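Local coordinates for protein naphthalene dioxygenase small subunit (Rhodococcus sp., PDB 2B1X) that serves as the small (beta) subunit of naphthalene 1,2-dioxygenase, a Rieske non-heme iron oxygenase built from large and small subunits, at residues Thr100-Ala105 with Phe113-Asn118; Glu17-Glu22 with Arg138-Arg143; Thr130-Ser135 with Met164-Ala169; Tyr44-Arg49 with Arg154-Asp159. One frame throughout, in Å; residues are numbered along the deposited sequence.

Contact 1. Residues Thr100-Ala105 with Phe113-Asn118; sequences TNVRVA and FKVTSN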
# COMPACT_ATOMS: atom_id res chain seq x y z
N THR B 100 9.47 -18.82 -12.69
CA THR B 100 9.93 -19.82 -11.74
C THR B 100 9.07 -21.04 -11.84
O THR B 100 8.03 -21.02 -12.53
CB THR B 100 9.78 -19.30 -10.28
OG1 THR B 100 8.39 -19.34 -9.92
CG2 THR B 100 10.19 -17.86 -10.15
N ASN B 101 9.44 -22.08 -11.08
CA ASN B 101 8.64 -23.30 -11.03
C ASN B 101 8.40 -23.85 -12.47
O ASN B 101 7.26 -24.15 -12.83
CB ASN B 101 7.27 -23.05 -10.38
CG ASN B 101 7.34 -22.72 -8.89
OD1 ASN B 101 6.74 -23.43 -8.05
ND2 ASN B 101 8.01 -21.64 -8.55
N VAL B 102 9.43 -23.94 -13.29
CA VAL B 102 9.26 -24.39 -14.69
C VAL B 102 8.99 -25.89 -14.77
O VAL B 102 9.78 -26.70 -14.28
CB VAL B 102 10.45 -23.99 -15.57
CG1 VAL B 102 10.34 -24.61 -17.03
CG2 VAL B 102 10.60 -22.47 -15.63
N ARG B 103 7.84 -26.26 -15.32
CA ARG B 103 7.52 -27.68 -15.52
C ARG B 103 7.40 -27.96 -17.02
O ARG B 103 6.72 -27.23 -17.76
CB ARG B 103 6.22 -28.08 -14.79
CG ARG B 103 6.30 -27.97 -13.25
CD ARG B 103 5.02 -27.47 -12.62
NE ARG B 103 5.01 -26.01 -12.72
CZ ARG B 103 3.94 -25.25 -12.59
NH1 ARG B 103 2.75 -25.81 -12.37
NH2 ARG B 103 4.05 -23.92 -12.70
N VAL B 104 8.07 -29.01 -17.47
CA VAL B 104 8.06 -29.38 -18.90
C VAL B 104 7.48 -30.78 -19.07
O VAL B 104 7.90 -31.71 -18.40
CB VAL B 104 9.47 -29.33 -19.51
CG1 VAL B 104 9.45 -29.68 -21.01
CG2 VAL B 104 10.09 -27.95 -19.28
N ALA B 105 6.50 -30.91 -19.95
CA ALA B 105 5.92 -32.21 -20.28
C ALA B 105 5.87 -32.38 -21.79
O ALA B 105 5.93 -31.38 -22.51
CB ALA B 105 4.54 -32.34 -19.67
N PHE B 113 5.92 -29.42 -26.89
CA PHE B 113 6.08 -29.54 -25.44
C PHE B 113 5.08 -28.65 -24.68
O PHE B 113 4.79 -27.52 -25.09
CB PHE B 113 7.52 -29.22 -25.03
CG PHE B 113 8.52 -30.16 -25.62
CD1 PHE B 113 9.09 -29.91 -26.87
CD2 PHE B 113 8.89 -31.32 -24.94
CE1 PHE B 113 10.02 -30.79 -27.43
CE2 PHE B 113 9.82 -32.21 -25.49
CZ PHE B 113 10.38 -31.95 -26.74
N LYS B 114 4.55 -29.18 -23.58
CA LYS B 114 3.69 -28.43 -22.67
C LYS B 114 4.55 -27.86 -21.54
O LYS B 114 5.18 -28.59 -20.76
CB LYS B 114 2.55 -29.30 -22.12
CG LYS B 114 1.68 -29.97 -23.21
CD LYS B 114 0.50 -30.78 -22.60
CE LYS B 114 -0.43 -31.33 -23.71
NZ LYS B 114 -1.25 -32.49 -23.23
N VAL B 115 4.59 -26.54 -21.48
CA VAL B 115 5.50 -25.86 -20.60
C VAL B 115 4.69 -24.94 -19.70
O VAL B 115 3.98 -24.08 -20.19
CB VAL B 115 6.57 -25.09 -21.40
CG1 VAL B 115 7.54 -24.39 -20.47
CG2 VAL B 115 7.30 -26.05 -22.35
N THR B 116 4.81 -25.18 -18.41
CA THR B 116 4.08 -24.45 -17.36
C THR B 116 5.05 -23.73 -16.43
O THR B 116 5.97 -24.35 -15.87
CB THR B 116 3.19 -25.43 -16.55
OG1 THR B 116 2.43 -26.25 -17.44
CG2 THR B 116 2.13 -24.66 -15.79
N SER B 117 4.87 -22.43 -16.28
CA SER B 117 5.72 -21.65 -15.37
C SER B 117 4.92 -20.69 -14.51
O SER B 117 3.86 -20.23 -14.92
CB SER B 117 6.80 -20.91 -16.16
OG SER B 117 6.27 -20.24 -17.29
N ASN B 118 5.44 -20.40 -13.30
CA ASN B 118 4.91 -19.31 -12.49
C ASN B 118 5.50 -17.98 -12.92
O ASN B 118 6.71 -17.88 -13.19
CB ASN B 118 5.18 -19.59 -11.01
CG ASN B 118 4.31 -20.69 -10.49
OD1 ASN B 118 3.43 -21.18 -11.23
ND2 ASN B 118 4.55 -21.12 -9.27
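Thr100, Arg103 and Ala105 face Asn118, Thr116 and Lys114 as the hydrogen-bonded pairs of an antiparallel beta hairpin, in which strand 94-106 returns as strand 112-124. A beta bulge between Thr100 and Arg103 shifts the register by one residue. Each pair exchanges two backbone bonds, which satisfies the N-H and C=O groups of all six residues; the straightest runs from Thr116 N to Arg103 O (2.9 Å, 174°), and its companion from Arg103 N to Thr116 O measures 2.7 Å. At the bulge, Asn101 O lies 3.3 Å from another acceptor, Thr116 O, and finds its donors in a side chain instead. Bent at chi2 and chi3 (142° and -82°), Arg103 grips this oxygen side-on, with NE at 2.9 Å and NH2 at 3.2 Å from Asn101 O. The same bend lays one face of the guanidinium against Thr116 CG2, while its NH1 forms salt bridges with Glu137 and with Glu24 of a second subunit. A leucine in place of Arg103 would probably leave Asn101 O without these two donors and both glutamates without this cation. Asn118 OD1 accepts a hydrogen bond from Arg96 of the second subunit. On the face carrying Val104 and Val115, helix 10-27 covers the hairpin through Ile15, and Val104 CG1 meets Phe113 CD2 obliquely to the ring at 4.3 Å.

Contact 2. Residues Glu17-Glu22 with Arg138-Arg143; sequences EWLYME and RTDVLR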
# COMPACT_ATOMS: atom_id res chain seq x y z
N GLU B 17 16.09 -22.27 -20.90
CA GLU B 17 16.88 -21.18 -21.47
C GLU B 17 16.04 -20.36 -22.44
O GLU B 17 16.17 -19.14 -22.49
CB GLU B 17 18.19 -21.68 -22.09
CG GLU B 17 19.20 -22.07 -21.00
CD GLU B 17 20.59 -22.46 -21.49
OE1 GLU B 17 20.77 -22.86 -22.68
OE2 GLU B 17 21.54 -22.40 -20.65
N TRP B 18 15.17 -21.03 -23.20
CA TRP B 18 14.30 -20.33 -24.14
C TRP B 18 13.35 -19.39 -23.36
O TRP B 18 13.16 -18.23 -23.74
CB TRP B 18 13.53 -21.35 -24.99
CG TRP B 18 12.75 -20.75 -26.13
CD1 TRP B 18 13.15 -20.69 -27.45
CD2 TRP B 18 11.45 -20.16 -26.07
NE1 TRP B 18 12.16 -20.08 -28.20
CE2 TRP B 18 11.11 -19.75 -27.38
CE3 TRP B 18 10.53 -19.94 -25.03
CZ2 TRP B 18 9.89 -19.13 -27.68
CZ3 TRP B 18 9.32 -19.31 -25.32
CH2 TRP B 18 9.01 -18.92 -26.64
N LEU B 19 12.79 -19.87 -22.26
CA LEU B 19 11.88 -19.04 -21.47
C LEU B 19 12.58 -17.82 -20.90
O LEU B 19 12.00 -16.72 -20.83
CB LEU B 19 11.26 -19.86 -20.32
CG LEU B 19 10.20 -20.88 -20.65
CD1 LEU B 19 9.79 -21.62 -19.41
CD2 LEU B 19 8.99 -20.18 -21.26
N TYR B 20 13.83 -17.99 -20.47
CA TYR B 20 14.54 -16.87 -19.87
C TYR B 20 14.94 -15.87 -20.94
O TYR B 20 14.95 -14.67 -20.69
CB TYR B 20 15.76 -17.34 -19.07
CG TYR B 20 15.47 -18.22 -17.88
CD1 TYR B 20 16.49 -18.98 -17.32
CD2 TYR B 20 14.21 -18.26 -17.26
CE1 TYR B 20 16.28 -19.78 -16.22
CE2 TYR B 20 13.98 -19.07 -16.11
CZ TYR B 20 15.03 -19.82 -15.61
OH TYR B 20 14.89 -20.65 -14.50
N MET B 21 15.27 -16.36 -22.13
CA MET B 21 15.56 -15.49 -23.29
C MET B 21 14.31 -14.70 -23.71
O MET B 21 14.39 -13.53 -24.10
CB MET B 21 16.09 -16.34 -24.44
CG MET B 21 16.25 -15.63 -25.82
SD MET B 21 14.68 -15.50 -26.75
CE MET B 21 14.35 -17.23 -27.23
N GLU B 22 13.16 -15.34 -23.64
CA GLU B 22 11.91 -14.72 -24.03
C GLU B 22 11.60 -13.58 -23.08
O GLU B 22 11.29 -12.48 -23.52
CB GLU B 22 10.77 -15.73 -24.00
CG GLU B 22 9.49 -15.20 -24.64
CD GLU B 22 8.20 -15.65 -23.94
OE1 GLU B 22 8.24 -16.60 -23.13
OE2 GLU B 22 7.13 -15.06 -24.22
N ARG B 138 1.41 -19.48 -16.35
CA ARG B 138 1.41 -19.55 -17.81
C ARG B 138 1.51 -21.00 -18.20
O ARG B 138 2.40 -21.71 -17.73
CB ARG B 138 2.59 -18.78 -18.42
CG ARG B 138 2.80 -17.40 -17.82
CD ARG B 138 3.88 -16.61 -18.56
NE ARG B 138 5.14 -17.35 -18.49
CZ ARG B 138 6.29 -16.96 -19.03
NH1 ARG B 138 6.38 -15.80 -19.67
NH2 ARG B 138 7.36 -17.74 -18.89
N THR B 139 0.56 -21.42 -19.03
CA THR B 139 0.60 -22.72 -19.67
C THR B 139 0.79 -22.52 -21.17
O THR B 139 -0.05 -21.91 -21.81
CB THR B 139 -0.70 -23.50 -19.35
OG1 THR B 139 -0.83 -23.56 -17.92
CG2 THR B 139 -0.60 -24.97 -19.76
N ASP B 140 1.91 -23.06 -21.69
CA ASP B 140 2.35 -22.84 -23.07
C ASP B 140 2.43 -24.15 -23.85
O ASP B 140 2.58 -25.25 -23.29
CB ASP B 140 3.74 -22.19 -23.16
CG ASP B 140 3.87 -20.90 -22.36
OD1 ASP B 140 2.84 -20.27 -22.00
OD2 ASP B 140 5.00 -20.45 -22.02
N VAL B 141 2.31 -24.02 -25.15
CA VAL B 141 2.71 -25.08 -26.08
C VAL B 141 3.86 -24.51 -26.89
O VAL B 141 3.72 -23.50 -27.57
CB VAL B 141 1.54 -25.55 -26.97
CG1 VAL B 141 1.99 -26.64 -27.99
CG2 VAL B 141 0.41 -26.06 -26.08
N LEU B 142 5.02 -25.14 -26.75
CA LEU B 142 6.20 -24.82 -27.56
C LEU B 142 6.41 -25.88 -28.64
O LEU B 142 6.20 -27.07 -28.40
CB LEU B 142 7.43 -24.75 -26.66
CG LEU B 142 7.90 -23.40 -26.12
CD1 LEU B 142 6.80 -22.32 -25.99
CD2 LEU B 142 8.65 -23.61 -24.82
N ARG B 143 6.83 -25.43 -29.82
CA ARG B 143 7.08 -26.30 -30.96
C ARG B 143 8.53 -26.17 -31.39
O ARG B 143 9.02 -25.06 -31.52
CB ARG B 143 6.20 -25.90 -32.14
CG ARG B 143 4.78 -26.41 -32.05
CD ARG B 143 4.24 -26.96 -33.35
NE ARG B 143 3.79 -25.88 -34.21
CZ ARG B 143 2.54 -25.42 -34.29
NH1 ARG B 143 1.57 -25.95 -33.56
NH2 ARG B 143 2.28 -24.43 -35.12
O HOH W 1 9.28 -16.39 -20.51
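Trp18 and Leu142 hold the nearest pair of CA atoms, 9.9 Å apart, where helix segment 17-22 passes strand segment 138-143 at 109° with the axes 12.1 Å from each other. This is helix-on-sheet packing, consistent with the NTF2-like fold of the family, and Arg138, Asp140 and Leu142 send their side chains toward the helix. With CG anti to the backbone N (chi1 -171°), Trp18 swings its indole out toward the strand, where Leu142 covers one face, CD1 lying 4.0 Å from Trp18 CZ3; the methyl CE of Met21 sits over the rim of the opposite face. Leu19 runs past Arg138 in the opposing direction, its CD2 resting 3.8 Å from Arg138 NH2 and touching the carboxylate of Asp140. Further along, a water donates to Leu19 O (2.8 Å) and to Glu22 OE1 (2.8 Å) and accepts from Arg138 NH2 (2.9 Å), lying at the edge of the guanidinium in its plane. The Glu22 carboxylate and that guanidinium are nearly parallel, 13° apart, but OE1 stands 4.0 Å from Arg138 NH1 and well out of its plane, so they interact only as charges. Arg138 finds its salt bridge at the C-terminal carboxylate of Met172, Asp140 at Arg154, and Glu22 at Arg154 beside a hydrogen bond from Trp34. Acids and arginines buried together in this way probably offset one another's charge.

Contact 3. Residues Thr130-Ser135 with Met164-Ala169; sequences TYDVLS and MTHNLA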
# COMPACT_ATOMS: atom_id res chain seq x y z
N THR B 130 5.31 4.06 -6.46
CA THR B 130 4.37 2.95 -6.38
C THR B 130 4.75 1.96 -7.48
O THR B 130 5.54 2.29 -8.36
CB THR B 130 2.88 3.49 -6.50
OG1 THR B 130 1.97 2.38 -6.37
CG2 THR B 130 2.59 3.97 -7.85
N TYR B 131 4.19 0.75 -7.42
CA TYR B 131 4.48 -0.35 -8.32
C TYR B 131 3.30 -1.32 -8.32
O TYR B 131 2.48 -1.35 -7.37
CB TYR B 131 5.76 -1.11 -7.89
CG TYR B 131 5.69 -1.80 -6.53
CD1 TYR B 131 5.47 -3.18 -6.44
CD2 TYR B 131 5.87 -1.09 -5.36
CE1 TYR B 131 5.44 -3.83 -5.22
CE2 TYR B 131 5.84 -1.74 -4.10
CZ TYR B 131 5.61 -3.09 -4.05
OH TYR B 131 5.59 -3.74 -2.83
N ASP B 132 3.18 -2.06 -9.41
CA ASP B 132 2.17 -3.08 -9.58
C ASP B 132 2.86 -4.40 -9.58
O ASP B 132 4.02 -4.48 -9.96
CB ASP B 132 1.46 -2.93 -10.94
CG ASP B 132 0.74 -1.61 -11.05
OD1 ASP B 132 0.45 -1.00 -9.99
OD2 ASP B 132 0.43 -1.08 -12.14
N VAL B 133 2.14 -5.42 -9.13
CA VAL B 133 2.57 -6.80 -9.26
C VAL B 133 1.44 -7.61 -9.88
O VAL B 133 0.30 -7.57 -9.40
CB VAL B 133 2.90 -7.40 -7.88
CG1 VAL B 133 3.16 -8.90 -7.99
CG2 VAL B 133 4.15 -6.72 -7.30
N LEU B 134 1.73 -8.33 -10.96
CA LEU B 134 0.82 -9.34 -11.48
C LEU B 134 1.41 -10.73 -11.17
O LEU B 134 2.62 -10.93 -11.31
CB LEU B 134 0.60 -9.20 -12.97
CG LEU B 134 -0.08 -7.91 -13.46
CD1 LEU B 134 -0.35 -8.09 -14.93
CD2 LEU B 134 -1.37 -7.70 -12.70
N SER B 135 0.58 -11.64 -10.68
CA SER B 135 1.04 -13.01 -10.41
C SER B 135 0.16 -13.98 -11.18
O SER B 135 -1.03 -13.74 -11.32
CB SER B 135 0.92 -13.34 -8.94
OG SER B 135 1.10 -14.75 -8.74
N MET B 164 -5.01 -5.84 -10.91
CA MET B 164 -4.38 -4.78 -10.15
C MET B 164 -3.24 -4.06 -10.90
O MET B 164 -2.13 -3.86 -10.38
CB MET B 164 -4.00 -5.28 -8.78
CG MET B 164 -5.28 -5.57 -7.96
SD MET B 164 -4.95 -6.14 -6.31
CE MET B 164 -4.73 -7.85 -6.61
N THR B 165 -3.55 -3.64 -12.12
CA THR B 165 -2.72 -2.71 -12.89
C THR B 165 -3.65 -1.98 -13.85
O THR B 165 -4.78 -2.47 -14.11
CB THR B 165 -1.53 -3.41 -13.56
OG1 THR B 165 -0.63 -2.43 -14.07
CG2 THR B 165 -1.96 -4.26 -14.74
N HIS B 166 -3.23 -0.82 -14.33
CA HIS B 166 -4.15 0.09 -15.03
C HIS B 166 -4.39 -0.25 -16.52
O HIS B 166 -5.28 0.31 -17.15
CB HIS B 166 -3.69 1.55 -14.89
CG HIS B 166 -2.32 1.79 -15.45
ND1 HIS B 166 -1.18 1.50 -14.74
CD2 HIS B 166 -1.91 2.16 -16.69
CE1 HIS B 166 -0.12 1.71 -15.50
NE2 HIS B 166 -0.53 2.16 -16.67
N ASN B 167 -3.62 -1.19 -17.07
CA ASN B 167 -3.87 -1.71 -18.42
C ASN B 167 -3.02 -2.97 -18.62
O ASN B 167 -2.12 -3.24 -17.84
CB ASN B 167 -3.68 -0.65 -19.56
CG ASN B 167 -2.30 0.05 -19.56
OD1 ASN B 167 -1.30 -0.52 -19.18
ND2 ASN B 167 -2.27 1.33 -20.02
N LEU B 168 -3.31 -3.76 -19.64
CA LEU B 168 -2.44 -4.85 -19.98
C LEU B 168 -1.69 -4.48 -21.23
O LEU B 168 -1.89 -5.06 -22.30
CB LEU B 168 -3.23 -6.17 -20.11
CG LEU B 168 -3.79 -6.75 -18.81
CD1 LEU B 168 -4.54 -8.06 -19.15
CD2 LEU B 168 -2.75 -7.00 -17.74
N ALA B 169 -0.86 -3.47 -21.09
CA ALA B 169 -0.05 -2.95 -22.19
C ALA B 169 1.22 -3.79 -22.41
O ALA B 169 1.84 -3.73 -23.49
CB ALA B 169 0.29 -1.45 -21.93
O HOH W 2 -1.38 1.02 -11.78
O HOH W 3 -0.50 -4.69 -8.16
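Asp132 and Thr165 cross at about a right angle, and the hydroxyl OG1 of Thr165 donates to Asp132 OD2 over a short 2.6 Å. The donor arrives from above the carboxylate, 36° out of its plane. With OG1 anti to the backbone N (chi1 -169°), Thr165 turns its other branch, CG2, to Leu134, whose CD2 is 4.0 Å from it and whose side chain also stands roughly perpendicular. The second methyl of Leu134, CD1, reaches on to Leu168 CD2 at 3.9 Å, the two leucines meeting at a slant. These contacts dock the C-terminal tail that follows strand 148-158 onto the beginning of strand 132-145, a member of the mixed sheet, consistent with the NTF2-like fold of the family. Asp132 OD2 has a second partner, a water that donates to it at 2.8 Å and lies in the plane of the His166 imidazole, 3.0 Å from ND1. An alanine at Asp132 would remove the carboxylate, and the Thr165 hydroxyl is likely to be left without its acceptor and this water without its link to the strand. Arg123 hydrogen-bonds to the same Thr165 hydroxyl. Leu168 packs on Ile364 of the large subunit and Asn167 hydrogen-bonds to its Gln370, which places the tail at the interface between the two kinds of chain. Another water bridges the backbones, accepting from Val133 N at 2.9 Å and donating to Met164 O at 2.9 Å.

Contact 4. Residues Tyr44-Arg49 with Arg154-Asp159; sequences YVVPIR and RVVLLD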
# COMPACT_ATOMS: atom_id res chain seq x y z
N TYR B 44 -2.88 -16.64 -27.94
CA TYR B 44 -2.39 -16.01 -26.73
C TYR B 44 -3.60 -15.52 -25.96
O TYR B 44 -4.25 -14.58 -26.41
CB TYR B 44 -1.43 -14.85 -27.05
CG TYR B 44 -0.74 -14.24 -25.84
CD1 TYR B 44 0.60 -14.53 -25.56
CD2 TYR B 44 -1.41 -13.39 -24.98
CE1 TYR B 44 1.24 -13.98 -24.47
CE2 TYR B 44 -0.79 -12.85 -23.86
CZ TYR B 44 0.54 -13.15 -23.61
OH TYR B 44 1.15 -12.61 -22.50
N VAL B 45 -3.92 -16.15 -24.83
CA VAL B 45 -5.10 -15.70 -24.05
C VAL B 45 -4.92 -15.49 -22.55
O VAL B 45 -4.19 -16.23 -21.88
CB VAL B 45 -6.44 -16.48 -24.39
CG1 VAL B 45 -6.34 -17.34 -25.68
CG2 VAL B 45 -7.00 -17.26 -23.21
N VAL B 46 -5.58 -14.45 -22.05
CA VAL B 46 -5.63 -14.12 -20.62
C VAL B 46 -7.10 -14.14 -20.20
O VAL B 46 -7.85 -13.22 -20.49
CB VAL B 46 -5.02 -12.72 -20.38
CG1 VAL B 46 -4.98 -12.37 -18.88
CG2 VAL B 46 -3.61 -12.64 -21.04
N PRO B 47 -7.52 -15.22 -19.55
CA PRO B 47 -8.91 -15.36 -19.11
C PRO B 47 -9.31 -14.46 -17.95
O PRO B 47 -8.46 -14.00 -17.18
CB PRO B 47 -8.99 -16.82 -18.65
CG PRO B 47 -7.85 -17.46 -19.30
CD PRO B 47 -6.75 -16.45 -19.29
N ILE B 48 -10.62 -14.25 -17.83
CA ILE B 48 -11.20 -13.57 -16.69
C ILE B 48 -11.57 -14.63 -15.66
O ILE B 48 -12.03 -15.71 -16.03
CB ILE B 48 -12.47 -12.77 -17.10
CG1 ILE B 48 -12.11 -11.76 -18.21
CG2 ILE B 48 -13.05 -12.03 -15.87
CD1 ILE B 48 -13.32 -11.01 -18.70
N ARG B 49 -11.34 -14.30 -14.38
CA ARG B 49 -11.77 -15.14 -13.27
C ARG B 49 -12.69 -14.32 -12.37
O ARG B 49 -12.52 -13.11 -12.26
CB ARG B 49 -10.55 -15.57 -12.43
CG ARG B 49 -9.61 -16.50 -13.17
CD ARG B 49 -8.39 -16.89 -12.39
NE ARG B 49 -8.78 -17.89 -11.43
CZ ARG B 49 -7.99 -18.46 -10.53
NH1 ARG B 49 -6.71 -18.16 -10.48
NH2 ARG B 49 -8.52 -19.33 -9.68
N ARG B 154 -0.20 -19.81 -25.55
CA ARG B 154 0.02 -19.45 -24.16
C ARG B 154 -1.31 -19.04 -23.55
O ARG B 154 -2.06 -18.24 -24.14
CB ARG B 154 1.04 -18.32 -24.03
CG ARG B 154 1.11 -17.77 -22.59
CD ARG B 154 2.29 -16.85 -22.32
NE ARG B 154 3.54 -17.62 -22.28
CZ ARG B 154 4.73 -17.11 -22.53
NH1 ARG B 154 4.84 -15.84 -22.90
NH2 ARG B 154 5.82 -17.87 -22.45
N VAL B 155 -1.58 -19.58 -22.36
CA VAL B 155 -2.68 -19.11 -21.52
C VAL B 155 -2.07 -18.54 -20.23
O VAL B 155 -1.37 -19.26 -19.49
CB VAL B 155 -3.63 -20.29 -21.17
CG1 VAL B 155 -4.72 -19.85 -20.17
CG2 VAL B 155 -4.23 -20.95 -22.41
N VAL B 156 -2.35 -17.27 -19.95
CA VAL B 156 -1.89 -16.65 -18.69
C VAL B 156 -3.07 -16.57 -17.77
O VAL B 156 -3.95 -15.76 -17.98
CB VAL B 156 -1.28 -15.24 -18.88
CG1 VAL B 156 -0.67 -14.71 -17.57
CG2 VAL B 156 -0.18 -15.25 -19.97
N LEU B 157 -3.09 -17.44 -16.76
CA LEU B 157 -4.10 -17.39 -15.70
C LEU B 157 -3.62 -16.62 -14.46
O LEU B 157 -2.81 -17.11 -13.67
CB LEU B 157 -4.46 -18.81 -15.28
CG LEU B 157 -5.89 -19.06 -14.81
CD1 LEU B 157 -6.96 -18.43 -15.71
CD2 LEU B 157 -6.17 -20.61 -14.61
N LEU B 158 -4.15 -15.42 -14.27
CA LEU B 158 -3.70 -14.59 -13.15
C LEU B 158 -4.40 -14.99 -11.86
O LEU B 158 -5.57 -15.38 -11.88
CB LEU B 158 -3.93 -13.10 -13.44
CG LEU B 158 -3.26 -12.59 -14.74
CD1 LEU B 158 -3.84 -11.21 -15.13
CD2 LEU B 158 -1.74 -12.48 -14.55
N ASP B 159 -3.68 -14.89 -10.74
CA ASP B 159 -4.23 -15.05 -9.39
C ASP B 159 -5.02 -13.87 -8.86
O ASP B 159 -4.88 -13.48 -7.69
CB ASP B 159 -3.10 -15.41 -8.44
CG ASP B 159 -2.27 -16.54 -8.99
OD1 ASP B 159 -2.91 -17.54 -9.40
OD2 ASP B 159 -1.03 -16.48 -9.14
O HOH W 4 -6.04 -14.70 -16.36
O HOH W 5 -4.98 -19.02 -8.28
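Tyr44 and Arg154 run side by side because both hold CG anti to the backbone N (chi1 -173° and 171°); ring and guanidinium planes are 73° apart, with Tyr44 CE1 at the guanidinium edge and 3.7 Å from Arg154 CD. At the other end, the guanidinium of Arg49 takes Asp159 OD1 and a water at its edge, in plane; the water accepts from Arg49 NH1 and donates to OD1, spanning their long 4.0 Å salt bridge. Arg49 NH1 also makes a weak hydrogen bond to Leu158 O. Strands 42-49 and 148-158 pair in parallel in the mixed sheet: Val45 N donates to Arg154 O (2.9 Å) and Val156 N to Val45 O (2.9 Å). Pro47 has no N-H to continue the ladder, and its CD lies 3.2 Å from Val156 O. A water takes over, donating to Pro47 O (2.6 Å) and Val156 O (2.8 Å) and accepting from Leu158 N. Tyr44 OH is hydrogen-bonded to Met172 O, while Arg154, Arg49 and Asp159 form salt bridges with Asp140, Asp59 and Arg96 of a second subunit, respectively. Direct pairing thus gives way to water-mediated pairing at the proline, and the acid beside each flanking arginine probably offsets its charge.

Overall arrangement
All four contacts reach one mixed sheet. Contacts 1 and 2 have centres about 8 Å apart and are joined by neighbouring strands, Val115 O lying 2.8 Å from Asp140 N. Contacts 2 and 4 share Arg154, whose NH2 is 2.7 Å from Asp140 OD2 and whose NH1 is 2.8 Å from Glu22 OE2, so one cation ties helix 10-27, strand 132-145 and strand 148-158 together. Contact 3 lies at the other end of strand 132-145, its centre about 22 Å from that of contact 2, and meets contact 4 through Ser135 OG and Asp159 OD2. Contacts 1, 3 and 4 touch a second small subunit, and contacts 3 and 4 also reach the large subunit.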